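Local coordinates for protein F1 (Vaccinia virus ankara, PDB 4D2M), which probably blocks apoptosis of the infected host cell as a viral Bcl-2-like protein that binds the BH3 segment of Bim, at residues A[135-138]-A[139-143]. The protein carries 1 engineered substitution. Numbering follows the deposited sequence.
Sequences LGVR and LATIS
Val137 O receives two bonds from one residue, Thr141. Thr141 OG1 donates to Val137 O at 2.6 Å, tilted 19° from the carbonyl plane. The backbone Thr141 N approaches the same oxygen, Val137 O, at 3.1 Å from well above that plane and by a bent bond, N-H...O 144°. With OG1 beside its own backbone N (chi1 -56°), the hydroxyl folds back onto the preceding turn, and the buried side chain has its polar atom satisfied inside the helix.

The other bonds across this stretch are the ordinary helical i to i+4 ones: Leu139 N to Leu135 O at 3.1 Å, Ala140 N to Gly136 O at 2.8 Å, then Ile142 N to Arg138 O at 3.2 Å. Ile142 CG1 lies just past the end of this last carbonyl, 3.2 Å from Arg138 O.

Apolar contact runs between Leu135 and Leu139, one turn apart, whose side chains cross at a slant: Leu135 CG lies 3.6 Å from Leu139 CD1, and Leu135 CD2 touches the same methyl. Leu135 touches Tyr177 of helix 172-180 and Leu139 touches Tyr92 of helix 80-99.

Arg138 turns its guanidinium elsewhere, to a salt bridge with Asp171 and to the carbonyls of Asn132 and Gly134.

Gly136 N bonds a polar side chain of the bound peptide, and Val137, Leu139, Ala140 and Thr141 pack on that peptide. These buried turns belong to helix 135-150, consistent with the central helix of a Bcl-2-like fold forming part of its BH3-binding groove.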
ATOM      1  N   LEU A 135      10.375 -13.730 -26.910  1.00 40.95           N
ATOM      2  CA  LEU A 135       9.415 -14.240 -25.939  1.00 41.26           C
ATOM      3  C   LEU A 135      10.110 -14.662 -24.651  1.00 39.30           C
ATOM      4  O   LEU A 135       9.564 -14.499 -23.559  1.00 40.97           O
ATOM      5  CB  LEU A 135       8.639 -15.424 -26.521  1.00 45.17           C
ATOM      6  CG  LEU A 135       7.681 -16.145 -25.567  1.00 46.87           C
ATOM      7  CD1 LEU A 135       6.520 -15.240 -25.178  1.00 44.00           C
ATOM      8  CD2 LEU A 135       7.177 -17.437 -26.186  1.00 46.56           C
ATOM      9  N   GLY A 136      11.317 -15.202 -24.794  1.00 35.24           N
ATOM     10  CA  GLY A 136      12.052 -15.778 -23.680  1.00 35.21           C
ATOM     11  C   GLY A 136      12.272 -14.856 -22.494  1.00 37.03           C
ATOM     12  O   GLY A 136      12.051 -15.255 -21.350  1.00 37.72           O
ATOM     13  N   VAL A 137      12.716 -13.630 -22.753  1.00 36.54           N
ATOM     14  CA  VAL A 137      13.053 -12.716 -21.667  1.00 39.18           C
ATOM     15  C   VAL A 137      11.802 -12.345 -20.870  1.00 37.25           C
ATOM     16  O   VAL A 137      11.873 -12.071 -19.671  1.00 37.77           O
ATOM     17  CB  VAL A 137      13.755 -11.435 -22.194  1.00 40.85           C
ATOM     18  CG1 VAL A 137      12.811 -10.569 -23.032  1.00 40.72           C
ATOM     19  CG2 VAL A 137      14.340 -10.633 -21.037  1.00 39.80           C
ATOM     20  N   ARG A 138      10.655 -12.368 -21.538  1.00 35.21           N
ATOM     21  CA  ARG A 138       9.389 -12.042 -20.898  1.00 34.89           C
ATOM     22  C   ARG A 138       8.912 -13.193 -20.019  1.00 34.01           C
ATOM     23  O   ARG A 138       8.445 -12.974 -18.902  1.00 31.55           O
ATOM     24  CB  ARG A 138       8.342 -11.692 -21.955  1.00 33.56           C
ATOM     25  CG  ARG A 138       8.547 -10.304 -22.532  1.00 37.61           C
ATOM     26  CD  ARG A 138       8.128 -10.191 -23.987  1.00 41.42           C
ATOM     27  NE  ARG A 138       8.284  -8.815 -24.459  1.00 40.31           N
ATOM     28  CZ  ARG A 138       9.402  -8.319 -24.985  1.00 42.35           C
ATOM     29  NH1 ARG A 138      10.476  -9.084 -25.131  1.00 41.31           N
ATOM     30  NH2 ARG A 138       9.444  -7.051 -25.372  1.00 42.96           N
ATOM     31  N   LEU A 139       9.042 -14.415 -20.525  1.00 29.29           N
ATOM     32  CA  LEU A 139       8.708 -15.606 -19.751  1.00 31.89           C
ATOM     33  C   LEU A 139       9.647 -15.774 -18.558  1.00 32.59           C
ATOM     34  O   LEU A 139       9.222 -16.177 -17.474  1.00 30.73           O
ATOM     35  CB  LEU A 139       8.769 -16.855 -20.635  1.00 33.11           C
ATOM     36  CG  LEU A 139       7.734 -16.952 -21.758  1.00 34.77           C
ATOM     37  CD1 LEU A 139       7.998 -18.179 -22.620  1.00 35.53           C
ATOM     38  CD2 LEU A 139       6.321 -16.988 -21.195  1.00 36.38           C
ATOM     39  N   ALA A 140      10.923 -15.465 -18.763  1.00 32.85           N
ATOM     40  CA  ALA A 140      11.920 -15.605 -17.709  1.00 30.99           C
ATOM     41  C   ALA A 140      11.667 -14.607 -16.583  1.00 28.16           C
ATOM     42  O   ALA A 140      11.863 -14.920 -15.408  1.00 27.96           O
ATOM     43  CB  ALA A 140      13.315 -15.421 -18.278  1.00 36.93           C
ATOM     44  N   THR A 141      11.232 -13.405 -16.943  1.00 27.37           N
ATOM     45  CA  THR A 141      10.972 -12.372 -15.947  1.00 27.48           C
ATOM     46  C   THR A 141       9.782 -12.761 -15.077  1.00 26.75           C
ATOM     47  O   THR A 141       9.813 -12.596 -13.860  1.00 25.30           O
ATOM     48  CB  THR A 141      10.699 -11.005 -16.596  1.00 30.62           C
ATOM     49  OG1 THR A 141      11.796 -10.648 -17.446  1.00 34.40           O
ATOM     50  CG2 THR A 141      10.527  -9.936 -15.527  1.00 31.73           C
ATOM     51  N   ILE A 142       8.731 -13.270 -15.709  1.00 25.20           N
ATOM     52  CA  ILE A 142       7.572 -13.756 -14.978  1.00 24.61           C
ATOM     53  C   ILE A 142       7.995 -14.840 -13.990  1.00 25.04           C
ATOM     54  O   ILE A 142       7.620 -14.802 -12.818  1.00 28.50           O
ATOM     55  CB  ILE A 142       6.496 -14.312 -15.932  1.00 24.85           C
ATOM     56  CG1 ILE A 142       5.964 -13.192 -16.829  1.00 24.99           C
ATOM     57  CG2 ILE A 142       5.342 -14.931 -15.146  1.00 24.54           C
ATOM     58  CD1 ILE A 142       5.148 -13.679 -18.016  1.00 29.66           C
ATOM     59  N   SER A 143       8.785 -15.796 -14.467  1.00 26.13           N
ATOM     60  CA  SER A 143       9.254 -16.891 -13.625  1.00 29.70           C
ATOM     61  C   SER A 143      10.075 -16.368 -12.450  1.00 30.08           C
ATOM     62  O   SER A 143       9.933 -16.845 -11.326  1.00 29.14           O
ATOM     63  CB  SER A 143      10.080 -17.885 -14.444  1.00 30.76           C
ATOM     64  OG  SER A 143       9.255 -18.632 -15.325  1.00 34.15           O
TER